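PDB 6HVG: alternansucrase from Leuconostoc mesenteroides, which belongs to glycoside hydrolase family 70, combining a barrel-type core that carries a calcium ion with repeats of the choline-binding and cell-wall-binding kind. Local coordinates for residues 522-527 with 1097-1102; 536-541 with 1187-1192; 578-583 with 1194-1199; 584-589 with 1245-1250; 1102-1105 with 1110-1113. One frame throughout, in Å; residues are numbered along the deposited sequence.

How the contacts relate
Contacts 2, 3 and 4 share one six-stranded antiparallel sheet. Strands 534-537 and 1248-1252 are neighbours in it, with a probable hydrogen bond from Tyr537 N to Asn1249 O at 2.8 Å, and strand 580-582 lies on the other side of 1248-1252. Contact 3 carries the calcium ion through Asp581, whose OD2 is 2.7 Å from Asn1249 ND2 in contact 4; the centres of these two contacts are about 10 Å apart. Contact 1 reaches contact 3 where Phe1101 CG packs 3.6 Å from Leu578 CD2, and it shares Leu1102 with contact 5. Measured from the calcium ion, the side chain of Tyr1110 in contact 5 is about 13 Å away.

Contact 1 of 5, residues 522-527 with 1097-1102; sequences EAFDGL and GGMSFL
Met1099 meets Phe524 and Glu522 across backbones that stay well apart: the nearest alpha carbons of the two loops, Glu522 CA and Gly1098 CA, are separated by 10.1 Å. The gap is bridged by side chains, chiefly by Met1099, whose extended first part (chi2 -174°) carries the sulfur out toward residues 522-527 before the chain bends at SD. Its SD lies 3.9 Å from Phe524 CE2. Measured to the ring centroid the sulfur is at 5.2 Å and 82° off the ring normal, which makes this a Met-aromatic contact of the edge type: the thioether meets the C-H rim in the plane of the ring and does not lie over a face. Glu522 adds a looser approach, with OE2 at 4.3 Å from Met1099 SD. With only 80 Å² buried in total and each of the three residues partly exposed, this is a slender contact at the surface. Residues 522-527 run into helix 528-531, while the loop 1097-1102 leads from strand 1089-1090 into helix 1102-1105. The short helix 528-531 ties the two loops together, since its Trp529 packs on Phe524 while its Gln531 donates to Met1099 O; the loop residue Gln774 touches both Phe524 and Met1099.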
# COMPACT_ATOMS: atom_id res chain seq x y z
N GLU A 522 -11.33 -0.50 -7.53
CA GLU A 522 -10.12 -0.00 -6.90
C GLU A 522 -10.24 -0.14 -5.39
O GLU A 522 -11.24 0.23 -4.81
CB GLU A 522 -9.87 1.47 -7.28
CG GLU A 522 -8.43 1.93 -7.05
CD GLU A 522 -8.18 3.36 -7.48
OE1 GLU A 522 -9.01 4.24 -7.18
OE2 GLU A 522 -7.16 3.62 -8.16
N ALA A 523 -9.22 -0.71 -4.77
CA ALA A 523 -9.14 -0.86 -3.31
C ALA A 523 -7.70 -0.66 -2.86
O ALA A 523 -6.78 -0.87 -3.63
CB ALA A 523 -9.62 -2.24 -2.89
N PHE A 524 -7.50 -0.27 -1.60
CA PHE A 524 -6.14 0.01 -1.13
C PHE A 524 -5.78 -0.70 0.16
O PHE A 524 -4.84 -0.35 0.82
CB PHE A 524 -5.94 1.50 -0.97
CG PHE A 524 -6.05 2.26 -2.26
CD1 PHE A 524 -7.27 2.77 -2.67
CD2 PHE A 524 -4.94 2.46 -3.05
CE1 PHE A 524 -7.36 3.48 -3.85
CE2 PHE A 524 -5.03 3.17 -4.24
CZ PHE A 524 -6.25 3.69 -4.64
N ASP A 525 -6.50 -1.75 0.49
CA ASP A 525 -6.14 -2.44 1.68
C ASP A 525 -5.05 -3.47 1.35
O ASP A 525 -5.07 -4.10 0.30
CB ASP A 525 -7.39 -3.03 2.36
CG ASP A 525 -7.95 -4.20 1.62
OD1 ASP A 525 -7.38 -5.32 1.77
OD2 ASP A 525 -8.96 -3.99 0.89
N GLY A 526 -4.12 -3.63 2.28
CA GLY A 526 -2.99 -4.54 2.12
C GLY A 526 -2.09 -4.05 1.00
O GLY A 526 -2.02 -2.83 0.73
N LEU A 527 -1.43 -4.99 0.31
CA LEU A 527 -0.51 -4.63 -0.76
C LEU A 527 -1.19 -3.95 -1.93
O LEU A 527 -0.54 -3.37 -2.80
CB LEU A 527 0.22 -5.85 -1.26
CG LEU A 527 1.11 -6.57 -0.24
CD1 LEU A 527 1.78 -7.74 -0.97
CD2 LEU A 527 2.16 -5.67 0.38
N GLY A 1097 -1.32 1.58 -18.30
CA GLY A 1097 -2.54 1.89 -17.59
C GLY A 1097 -2.23 1.78 -16.11
O GLY A 1097 -1.14 1.30 -15.71
N GLY A 1098 -3.16 2.23 -15.28
CA GLY A 1098 -3.04 2.02 -13.85
C GLY A 1098 -2.06 2.96 -13.19
O GLY A 1098 -1.52 3.86 -13.83
N MET A 1099 -1.84 2.72 -11.90
CA MET A 1099 -0.95 3.57 -11.12
C MET A 1099 0.50 3.22 -11.39
O MET A 1099 0.89 2.05 -11.37
CB MET A 1099 -1.25 3.42 -9.64
CG MET A 1099 -2.67 3.77 -9.26
SD MET A 1099 -2.93 3.76 -7.49
CE MET A 1099 -2.01 5.21 -7.00
N SER A 1100 1.31 4.23 -11.69
CA SER A 1100 2.75 4.09 -11.76
C SER A 1100 3.27 3.95 -10.33
O SER A 1100 2.66 4.49 -9.39
CB SER A 1100 3.34 5.33 -12.44
OG SER A 1100 4.70 5.11 -12.79
N PHE A 1101 4.36 3.21 -10.15
CA PHE A 1101 4.97 3.07 -8.82
C PHE A 1101 6.30 3.84 -8.74
O PHE A 1101 6.94 4.05 -9.76
CB PHE A 1101 5.17 1.60 -8.51
CG PHE A 1101 5.50 1.32 -7.08
CD1 PHE A 1101 4.61 1.65 -6.08
CD2 PHE A 1101 6.70 0.69 -6.75
CE1 PHE A 1101 4.94 1.39 -4.76
CE2 PHE A 1101 7.03 0.42 -5.44
CZ PHE A 1101 6.15 0.76 -4.44
N LEU A 1102 6.73 4.24 -7.53
CA LEU A 1102 7.95 5.04 -7.38
C LEU A 1102 9.24 4.35 -7.85
O LEU A 1102 10.15 5.02 -8.35
CB LEU A 1102 8.08 5.60 -5.96
CG LEU A 1102 8.62 4.81 -4.76
CD1 LEU A 1102 8.90 5.80 -3.66
CD2 LEU A 1102 7.63 3.79 -4.26

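Contact 2 of 5, residues 536-541 with 1187-1192; sequences AYQDDS and FVNLLY
Gln538 faces Asn1189 where the two backbones come nearest, with Gln538 CA and Asn1189 CA 7.1 Å apart. Along the glutamine, CB is the first atom to approach the asparagine, 4.1 Å from Asn1189 OD1. CG comes closest, at 3.5 Å from that same Asn1189 OD1, and this is van der Waals contact between a methylene and an amide oxygen. At CD the distance to Asn1189 OD1 has grown again to 4.2 Å, because the chain bends at chi2 (-64°) and turns the amide back toward its own strand. There the tip closes a local bond: Gln538 NE2 donates to Ala536 O over 2.9 Å, with an N-H...O angle of 153° and the donor well above the carbonyl plane. The two amides therefore do not pair, and their planes stand 75° apart. A lesser approach joins Asp540 OD2 to Leu1191 CD2 at 4.5 Å; that carboxylate has its main partner in Arg543, by a salt bridge, and also bonds Thr1171. Arg543 in turn donates to Asn1189 O, so it links both sides. Strand 1166-1175 runs between strands 534-537 and 1190-1197 in the sheet and pairs with each through its backbone. The contact spans it at one end, where Asn1189 and Leu1190 form a G1 beta bulge opposite Ala1172.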
# COMPACT_ATOMS: atom_id res chain seq x y z
N ALA A 536 -6.29 -11.54 -11.31
CA ALA A 536 -5.66 -12.83 -11.51
C ALA A 536 -6.11 -13.39 -12.86
O ALA A 536 -7.30 -13.47 -13.13
CB ALA A 536 -6.01 -13.78 -10.40
N TYR A 537 -5.16 -13.79 -13.70
CA TYR A 537 -5.48 -14.38 -14.98
C TYR A 537 -5.94 -15.82 -14.80
O TYR A 537 -5.47 -16.53 -13.90
CB TYR A 537 -4.28 -14.35 -15.93
CG TYR A 537 -3.71 -12.99 -16.25
CD1 TYR A 537 -4.46 -11.84 -16.12
CD2 TYR A 537 -2.40 -12.86 -16.69
CE1 TYR A 537 -3.90 -10.59 -16.39
CE2 TYR A 537 -1.86 -11.61 -16.99
CZ TYR A 537 -2.62 -10.49 -16.83
OH TYR A 537 -2.09 -9.27 -17.10
N GLN A 538 -6.84 -16.26 -15.68
CA GLN A 538 -7.43 -17.60 -15.59
C GLN A 538 -7.10 -18.47 -16.79
O GLN A 538 -6.80 -17.98 -17.87
CB GLN A 538 -8.93 -17.49 -15.43
CG GLN A 538 -9.38 -16.53 -14.34
CD GLN A 538 -8.96 -16.95 -12.95
OE1 GLN A 538 -9.08 -18.10 -12.56
NE2 GLN A 538 -8.43 -16.00 -12.19
N ASP A 539 -7.11 -19.79 -16.57
CA ASP A 539 -6.96 -20.79 -17.64
C ASP A 539 -8.29 -21.01 -18.30
O ASP A 539 -9.15 -21.66 -17.72
CB ASP A 539 -6.44 -22.12 -17.09
CG ASP A 539 -5.00 -22.05 -16.63
OD1 ASP A 539 -4.29 -21.07 -16.95
OD2 ASP A 539 -4.57 -23.00 -15.95
N ASP A 540 -8.44 -20.49 -19.52
CA ASP A 540 -9.71 -20.49 -20.23
C ASP A 540 -9.45 -20.78 -21.71
O ASP A 540 -9.40 -19.88 -22.55
CB ASP A 540 -10.39 -19.14 -20.00
CG ASP A 540 -11.70 -18.97 -20.76
OD1 ASP A 540 -12.24 -19.95 -21.34
OD2 ASP A 540 -12.19 -17.81 -20.75
N SER A 541 -9.28 -22.07 -22.01
CA SER A 541 -8.98 -22.56 -23.35
C SER A 541 -10.07 -22.26 -24.42
O SER A 541 -9.74 -22.16 -25.60
CB SER A 541 -8.73 -24.05 -23.30
OG SER A 541 -9.85 -24.72 -22.76
N PHE A 1187 -16.54 -8.48 -11.18
CA PHE A 1187 -15.41 -8.75 -12.05
C PHE A 1187 -14.89 -10.17 -11.82
O PHE A 1187 -13.94 -10.39 -11.08
CB PHE A 1187 -14.33 -7.72 -11.82
CG PHE A 1187 -13.39 -7.54 -12.99
CD1 PHE A 1187 -12.68 -8.61 -13.52
CD2 PHE A 1187 -13.19 -6.28 -13.53
CE1 PHE A 1187 -11.79 -8.42 -14.56
CE2 PHE A 1187 -12.30 -6.09 -14.56
CZ PHE A 1187 -11.60 -7.16 -15.08
N VAL A 1188 -15.54 -11.14 -12.46
CA VAL A 1188 -15.17 -12.53 -12.39
C VAL A 1188 -15.13 -13.14 -13.79
O VAL A 1188 -16.08 -12.98 -14.56
CB VAL A 1188 -16.14 -13.30 -11.49
CG1 VAL A 1188 -15.74 -14.76 -11.35
CG2 VAL A 1188 -16.19 -12.65 -10.12
N ASN A 1189 -14.03 -13.81 -14.11
CA ASN A 1189 -13.83 -14.45 -15.41
C ASN A 1189 -14.22 -13.58 -16.60
O ASN A 1189 -14.80 -14.09 -17.55
CB ASN A 1189 -14.56 -15.78 -15.45
CG ASN A 1189 -14.05 -16.76 -14.42
OD1 ASN A 1189 -12.87 -17.07 -14.36
ND2 ASN A 1189 -14.93 -17.29 -13.62
N LEU A 1190 -13.87 -12.30 -16.56
CA LEU A 1190 -14.14 -11.36 -17.68
C LEU A 1190 -12.94 -11.19 -18.60
O LEU A 1190 -11.80 -11.32 -18.18
CB LEU A 1190 -14.52 -9.97 -17.16
CG LEU A 1190 -15.67 -9.88 -16.17
CD1 LEU A 1190 -15.97 -8.42 -15.86
CD2 LEU A 1190 -16.91 -10.57 -16.69
N LEU A 1191 -13.21 -10.90 -19.87
CA LEU A 1191 -12.14 -10.69 -20.82
C LEU A 1191 -11.62 -9.27 -20.64
O LEU A 1191 -12.38 -8.31 -20.44
CB LEU A 1191 -12.59 -10.95 -22.27
CG LEU A 1191 -13.08 -12.35 -22.65
CD1 LEU A 1191 -12.92 -12.61 -24.15
CD2 LEU A 1191 -12.40 -13.47 -21.88
N TYR A 1192 -10.30 -9.16 -20.71
CA TYR A 1192 -9.60 -7.93 -20.37
C TYR A 1192 -8.40 -7.81 -21.27
O TYR A 1192 -7.80 -8.83 -21.63
CB TYR A 1192 -9.13 -8.01 -18.92
CG TYR A 1192 -8.75 -6.70 -18.29
CD1 TYR A 1192 -9.71 -5.88 -17.75
CD2 TYR A 1192 -7.44 -6.32 -18.18
CE1 TYR A 1192 -9.38 -4.68 -17.15
CE2 TYR A 1192 -7.09 -5.13 -17.59
CZ TYR A 1192 -8.06 -4.31 -17.07
OH TYR A 1192 -7.70 -3.11 -16.48

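Contact 3 of 5, residues 578-583 with 1194-1199; sequences LANDID and ANTKSS. With CA (calcium ion), chain C.
Asn580 reaches across to the backbone of Asn1195 and the methyl of Thr1196, and all three residues are buried. In the packed part the asparagine amide lies against the opposing strand: Asn580 OD1 is 3.3 Å from Asn1195 O and 4.3 Å from Thr1196 CG2. Both oxygens in the first pair are acceptors, so they meet without a bond. Tyr537 of strand 534-537 packs beside all of this, touching Asn580, Ala1194 and Thr1196. The contact is loose in another sense, for no direct polar bond joins the two strands; instead water 1 links them, donating to Asn580 OD1 over 2.7 Å and accepting a weak bond from Asn1195 N at 3.2 Å. The Asn1195 amide is engaged by Arg1256 and by Leu1164 O, while Thr1196 OG1 is bonded to Glu1168. One residue along, Asp581 points to the opposite face of its strand. With CG anti to the backbone N (chi1 -176°), it presents OD1 to the calcium ion as a ligand. Water 2 is a further ligand, 2.4 Å from the calcium ion, and donates to Ile582 O; Glu575 O, Asn625 O and Asp1159 OD1 also bind the metal. Strands 580-582 and 1190-1197 are not partners: strands 1248-1252, 534-537 and 1166-1175 come between them in the sheet order. An approach of 7.4 Å between Asn580 CA and Thr1196 CA thus implies strong curling of the sheet, whose edge strand 1190-1197 carries a classic beta bulge at Thr1196 and Lys1197 facing Gly1166.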
# COMPACT_ATOMS: atom_id res chain seq x y z
N LEU A 578 3.39 -6.13 -7.21
CA LEU A 578 3.48 -4.98 -8.12
C LEU A 578 3.49 -5.45 -9.54
O LEU A 578 3.98 -6.54 -9.85
CB LEU A 578 4.76 -4.17 -7.87
CG LEU A 578 4.80 -3.30 -6.60
CD1 LEU A 578 6.22 -3.01 -6.14
CD2 LEU A 578 4.10 -1.97 -6.83
N ALA A 579 2.97 -4.60 -10.41
CA ALA A 579 3.08 -4.73 -11.86
C ALA A 579 2.57 -6.07 -12.37
O ALA A 579 1.50 -6.53 -11.94
CB ALA A 579 4.51 -4.46 -12.33
N ASN A 580 3.29 -6.67 -13.32
CA ASN A 580 2.89 -7.95 -13.86
C ASN A 580 3.52 -9.03 -13.06
O ASN A 580 4.73 -9.17 -13.07
CB ASN A 580 3.36 -8.08 -15.30
CG ASN A 580 2.65 -7.13 -16.22
OD1 ASN A 580 1.52 -7.38 -16.66
ND2 ASN A 580 3.30 -6.05 -16.54
N ASP A 581 2.72 -9.82 -12.35
CA ASP A 581 3.25 -10.84 -11.46
C ASP A 581 3.60 -12.09 -12.29
O ASP A 581 2.75 -12.67 -12.94
CB ASP A 581 2.24 -11.15 -10.36
CG ASP A 581 2.74 -12.11 -9.37
OD1 ASP A 581 3.50 -11.72 -8.46
OD2 ASP A 581 2.32 -13.29 -9.46
N ILE A 582 4.87 -12.47 -12.26
CA ILE A 582 5.39 -13.63 -12.96
C ILE A 582 4.97 -14.94 -12.28
O ILE A 582 5.02 -15.07 -11.06
CB ILE A 582 6.92 -13.53 -13.07
CG1 ILE A 582 7.28 -12.37 -14.00
CG2 ILE A 582 7.53 -14.85 -13.55
CD1 ILE A 582 8.74 -11.95 -13.94
N ASP A 583 4.54 -15.91 -13.09
CA ASP A 583 4.14 -17.22 -12.59
C ASP A 583 5.37 -18.10 -12.35
O ASP A 583 5.75 -18.92 -13.19
CB ASP A 583 3.20 -17.89 -13.58
CG ASP A 583 2.74 -19.27 -13.15
OD1 ASP A 583 2.89 -19.62 -11.95
OD2 ASP A 583 2.23 -20.00 -14.04
N ALA A 1194 -4.75 -6.73 -21.38
CA ALA A 1194 -3.62 -6.46 -20.53
C ALA A 1194 -2.37 -6.25 -21.37
O ALA A 1194 -2.34 -6.60 -22.54
CB ALA A 1194 -3.41 -7.62 -19.58
N ASN A 1195 -1.35 -5.64 -20.77
CA ASN A 1195 -0.06 -5.48 -21.41
C ASN A 1195 0.90 -6.53 -20.87
O ASN A 1195 1.52 -6.34 -19.84
CB ASN A 1195 0.48 -4.06 -21.21
CG ASN A 1195 -0.01 -3.10 -22.26
OD1 ASN A 1195 -1.07 -2.54 -22.13
ND2 ASN A 1195 0.77 -2.92 -23.31
N THR A 1196 1.03 -7.64 -21.59
CA THR A 1196 1.70 -8.83 -21.10
C THR A 1196 2.84 -9.34 -21.98
O THR A 1196 3.60 -10.22 -21.56
CB THR A 1196 0.69 -9.99 -21.00
OG1 THR A 1196 -0.08 -10.05 -22.21
CG2 THR A 1196 -0.23 -9.77 -19.82
N LYS A 1197 2.98 -8.79 -23.18
CA LYS A 1197 3.88 -9.34 -24.18
C LYS A 1197 5.10 -8.45 -24.33
O LYS A 1197 4.97 -7.25 -24.51
CB LYS A 1197 3.15 -9.47 -25.51
CG LYS A 1197 3.65 -10.55 -26.43
CD LYS A 1197 3.01 -10.48 -27.81
CE LYS A 1197 2.04 -11.61 -28.07
NZ LYS A 1197 1.51 -11.56 -29.46
N SER A 1198 6.27 -9.03 -24.23
CA SER A 1198 7.54 -8.31 -24.39
C SER A 1198 7.85 -8.02 -25.86
O SER A 1198 7.26 -8.64 -26.76
CB SER A 1198 8.64 -9.17 -23.78
OG SER A 1198 9.86 -8.49 -23.79
N SER A 1199 8.80 -7.11 -26.12
CA SER A 1199 9.10 -6.66 -27.49
C SER A 1199 9.59 -7.78 -28.40
O SER A 1199 9.40 -7.72 -29.61
CB SER A 1199 10.12 -5.51 -27.49
OG SER A 1199 11.46 -6.00 -27.31
CA CA C . 4.17 -12.97 -7.20
O HOH W 1 -0.47 -5.85 -17.73
O HOH W 2 5.74 -13.72 -8.80

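Contact 4 of 5, residues 584-589 with 1245-1250; sequences NSNPIV and AKYMNG
Tyr1247 takes contacts from Asn586, Ile588 and Val589, which approach its CD1-CE1 side and outer end from different directions. Val589 and the tyrosine run past each other in opposite directions, so that Val589 CG2 comes to 3.5 Å from Tyr1247 CD1 and also touches the CB end of the side chain. Farther out, Ile588 crosses the ring at a slant. Its CG2 branch is 4.0 Å from Tyr1247 CE1 and 3.9 Å from Tyr1247 OH, so the isoleucine covers the outer end and the valine the inner. Asn586 comes in at the rim: ND2 lies near the ring plane, 3.9 Å from Tyr1247 CD1, with the amide turned 56° against the ring. One face of the ring is covered from its own segment, by Lys1246 CG standing over the centre. The asparagine is held in this pose by its second function. A chi1 of -177° swings the amide away from its own N, and OD1 accepts a bond of 2.8 Å from Ile588 N, which makes Asn586 the N-cap of helix 587-601. On the other segment, the backbone of Tyr1247 is hydrogen-bonded to Asp583, three residues before the N-cap. Chemically the contact is largely apolar, with the phenol oxygen beside the isoleucine methyl and an amide that divides its work: the oxygen satisfies a backbone N-H in the helix's first turn, while the nitrogen sits at the aromatic edge, a placement that rules out an N-H...pi bond over the face.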
# COMPACT_ATOMS: atom_id res chain seq x y z
N ASN A 584 5.98 -17.92 -11.17
CA ASN A 584 7.12 -18.75 -10.75
C ASN A 584 6.76 -20.18 -10.31
O ASN A 584 7.64 -20.95 -9.97
CB ASN A 584 7.91 -18.03 -9.66
CG ASN A 584 8.48 -16.69 -10.12
OD1 ASN A 584 9.11 -16.59 -11.16
ND2 ASN A 584 8.23 -15.65 -9.34
N SER A 585 5.48 -20.56 -10.37
CA SER A 585 5.07 -21.97 -10.14
C SER A 585 5.16 -22.84 -11.39
O SER A 585 5.00 -24.06 -11.30
CB SER A 585 3.63 -22.05 -9.62
OG SER A 585 2.69 -21.94 -10.67
N ASN A 586 5.36 -22.21 -12.55
CA ASN A 586 5.50 -22.91 -13.83
C ASN A 586 6.93 -23.39 -14.07
O ASN A 586 7.83 -22.57 -14.19
CB ASN A 586 5.08 -21.96 -14.95
CG ASN A 586 5.12 -22.60 -16.33
OD1 ASN A 586 5.90 -23.52 -16.61
ND2 ASN A 586 4.30 -22.08 -17.22
N PRO A 587 7.14 -24.71 -14.19
CA PRO A 587 8.47 -25.25 -14.44
C PRO A 587 9.28 -24.54 -15.54
O PRO A 587 10.48 -24.35 -15.39
CB PRO A 587 8.19 -26.70 -14.84
CG PRO A 587 6.94 -27.06 -14.10
CD PRO A 587 6.13 -25.79 -14.05
N ILE A 588 8.62 -24.14 -16.61
CA ILE A 588 9.29 -23.42 -17.70
C ILE A 588 9.82 -22.07 -17.23
O ILE A 588 10.92 -21.68 -17.59
CB ILE A 588 8.36 -23.24 -18.93
CG1 ILE A 588 8.08 -24.61 -19.58
CG2 ILE A 588 9.01 -22.33 -19.96
CD1 ILE A 588 6.84 -24.64 -20.46
N VAL A 589 9.04 -21.37 -16.43
CA VAL A 589 9.44 -20.07 -15.91
C VAL A 589 10.52 -20.25 -14.86
O VAL A 589 11.43 -19.43 -14.77
CB VAL A 589 8.22 -19.30 -15.33
CG1 VAL A 589 8.64 -18.03 -14.60
CG2 VAL A 589 7.25 -18.96 -16.46
N ALA A 1245 1.33 -13.42 -21.57
CA ALA A 1245 0.40 -13.60 -20.46
C ALA A 1245 0.42 -15.01 -19.88
O ALA A 1245 0.21 -15.19 -18.69
CB ALA A 1245 -1.02 -13.26 -20.90
N LYS A 1246 0.67 -16.01 -20.71
CA LYS A 1246 0.64 -17.39 -20.24
C LYS A 1246 1.67 -17.67 -19.13
O LYS A 1246 1.52 -18.62 -18.38
CB LYS A 1246 0.78 -18.39 -21.40
CG LYS A 1246 2.08 -18.33 -22.19
CD LYS A 1246 2.09 -19.44 -23.24
CE LYS A 1246 3.21 -19.27 -24.23
NZ LYS A 1246 3.08 -20.26 -25.33
N TYR A 1247 2.71 -16.84 -19.05
CA TYR A 1247 3.71 -16.96 -18.00
C TYR A 1247 3.46 -16.04 -16.81
O TYR A 1247 4.29 -15.95 -15.90
CB TYR A 1247 5.10 -16.72 -18.60
CG TYR A 1247 5.51 -17.73 -19.65
CD1 TYR A 1247 5.44 -19.10 -19.40
CD2 TYR A 1247 6.00 -17.33 -20.89
CE1 TYR A 1247 5.82 -20.03 -20.34
CE2 TYR A 1247 6.38 -18.26 -21.85
CZ TYR A 1247 6.29 -19.61 -21.57
OH TYR A 1247 6.66 -20.57 -22.49
N MET A 1248 2.30 -15.42 -16.76
CA MET A 1248 1.98 -14.44 -15.72
C MET A 1248 0.81 -14.90 -14.86
O MET A 1248 -0.11 -15.53 -15.35
CB MET A 1248 1.62 -13.09 -16.35
CG MET A 1248 2.71 -12.48 -17.23
SD MET A 1248 4.10 -11.84 -16.30
CE MET A 1248 5.27 -11.60 -17.60
N ASN A 1249 0.83 -14.53 -13.59
CA ASN A 1249 -0.29 -14.74 -12.69
C ASN A 1249 -1.32 -13.64 -12.82
O ASN A 1249 -2.51 -13.88 -12.65
CB ASN A 1249 0.19 -14.78 -11.25
CG ASN A 1249 1.00 -16.02 -10.93
OD1 ASN A 1249 0.83 -17.06 -11.55
ND2 ASN A 1249 1.90 -15.91 -9.96
N GLY A 1250 -0.87 -12.43 -13.12
CA GLY A 1250 -1.81 -11.34 -13.25
C GLY A 1250 -1.15 -9.99 -13.38
O GLY A 1250 -0.00 -9.90 -13.82

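Contact 5 of 5, residues 1102-1105 with 1110-1113; sequences LDSF and YAFT
Ala1111 packs its methyl against the backbone and side chains of the short helix 1102-1105, where the two segments come within 4.9 Å between Ser1104 CA and Ala1111 CA. Its CB lies 3.6 Å from Ser1104 CA and reaches both flanking side chains, with Asp1103 CB and Ser1104 CB each 3.8 Å from Ala1111 CB. Next to it, Asp1103 extends toward Tyr1110 and sets OD2 3.2 Å from Tyr1110 CB. The carboxylate thus meets the base of the tyrosine and not its phenol, at 34° between the carboxylate and ring planes. Water 3 fits between the backbones: it accepts from Ala1111 N over 3.0 Å and lies 2.8 Å from Asp1103 O. Helix 1102-1105 and the returning chain form a tight reversal within the long connection from strand 1081-1083 to helix 1135-1147. That connection belongs to a beta-alpha-beta crossover of the eight-stranded parallel barrel sheet, completed by strand 1151-1156 alongside strand 1081-1083. In the second shell, Asn1108 in the turn grips both sides, its ND2 donating to Asp1103 OD1 while its OD1 accepts from Tyr1110 N. The Ser1104 hydroxyl, placed by a chi1 of -165°, is directed to Ser1091 OG and Gly1092 O, with the alanine methyl meeting CA and CB, and since Ser1091 also pairs through its backbone with Ala1111, both partners of the methyl contact are fixed to the same loop. Farther out, the Tyr1110 ring lies nearly parallel to that of His752, and its OH makes a weak hydrogen bond with Asp1155 on strand 1151-1156.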
# COMPACT_ATOMS: atom_id res chain seq x y z
N LEU A 1102 6.73 4.24 -7.53
CA LEU A 1102 7.95 5.04 -7.38
C LEU A 1102 9.24 4.35 -7.85
O LEU A 1102 10.15 5.02 -8.35
CB LEU A 1102 8.08 5.60 -5.96
CG LEU A 1102 8.62 4.81 -4.76
CD1 LEU A 1102 8.90 5.80 -3.66
CD2 LEU A 1102 7.63 3.79 -4.26
N ASP A 1103 9.31 3.03 -7.73
CA ASP A 1103 10.41 2.25 -8.31
C ASP A 1103 10.62 2.58 -9.78
O ASP A 1103 11.75 2.64 -10.24
CB ASP A 1103 10.17 0.75 -8.19
CG ASP A 1103 10.36 0.23 -6.78
OD1 ASP A 1103 10.63 1.06 -5.89
OD2 ASP A 1103 10.20 -1.02 -6.59
N SER A 1104 9.52 2.77 -10.50
CA SER A 1104 9.58 2.96 -11.93
C SER A 1104 10.02 4.36 -12.26
O SER A 1104 10.97 4.56 -13.02
CB SER A 1104 8.24 2.65 -12.59
OG SER A 1104 8.39 2.51 -13.99
N PHE A 1105 9.36 5.36 -11.70
CA PHE A 1105 9.69 6.74 -12.07
C PHE A 1105 10.92 7.30 -11.35
O PHE A 1105 11.49 8.29 -11.81
CB PHE A 1105 8.46 7.68 -11.96
CG PHE A 1105 7.84 7.78 -10.60
CD1 PHE A 1105 8.43 8.57 -9.63
CD2 PHE A 1105 6.63 7.17 -10.31
CE1 PHE A 1105 7.86 8.69 -8.38
CE2 PHE A 1105 6.05 7.30 -9.05
CZ PHE A 1105 6.67 8.06 -8.08
N TYR A 1110 14.43 -1.56 -9.47
CA TYR A 1110 13.45 -2.57 -9.06
C TYR A 1110 12.29 -2.72 -10.04
O TYR A 1110 11.63 -3.75 -10.03
CB TYR A 1110 12.91 -2.31 -7.65
CG TYR A 1110 13.89 -2.74 -6.59
CD1 TYR A 1110 14.13 -4.09 -6.36
CD2 TYR A 1110 14.60 -1.81 -5.86
CE1 TYR A 1110 15.04 -4.50 -5.40
CE2 TYR A 1110 15.51 -2.21 -4.90
CZ TYR A 1110 15.73 -3.55 -4.68
OH TYR A 1110 16.65 -3.92 -3.72
N ALA A 1111 12.06 -1.71 -10.88
CA ALA A 1111 11.03 -1.77 -11.91
C ALA A 1111 11.69 -1.72 -13.27
O ALA A 1111 12.26 -0.72 -13.64
CB ALA A 1111 10.04 -0.62 -11.75
N PHE A 1112 11.58 -2.80 -14.02
CA PHE A 1112 12.29 -2.93 -15.27
C PHE A 1112 11.46 -3.60 -16.35
O PHE A 1112 10.56 -4.37 -16.08
CB PHE A 1112 13.56 -3.76 -15.06
CG PHE A 1112 13.36 -4.99 -14.22
CD1 PHE A 1112 12.92 -6.17 -14.79
CD2 PHE A 1112 13.64 -4.96 -12.85
CE1 PHE A 1112 12.72 -7.29 -14.03
CE2 PHE A 1112 13.45 -6.08 -12.07
CZ PHE A 1112 12.99 -7.26 -12.67
N THR A 1113 11.79 -3.28 -17.60
CA THR A 1113 11.20 -3.90 -18.78
C THR A 1113 12.00 -5.11 -19.27
O THR A 1113 11.43 -6.12 -19.65
CB THR A 1113 11.15 -2.89 -19.94
OG1 THR A 1113 12.43 -2.24 -20.04
CG2 THR A 1113 10.03 -1.87 -19.70
O HOH W 3 13.44 0.86 -11.60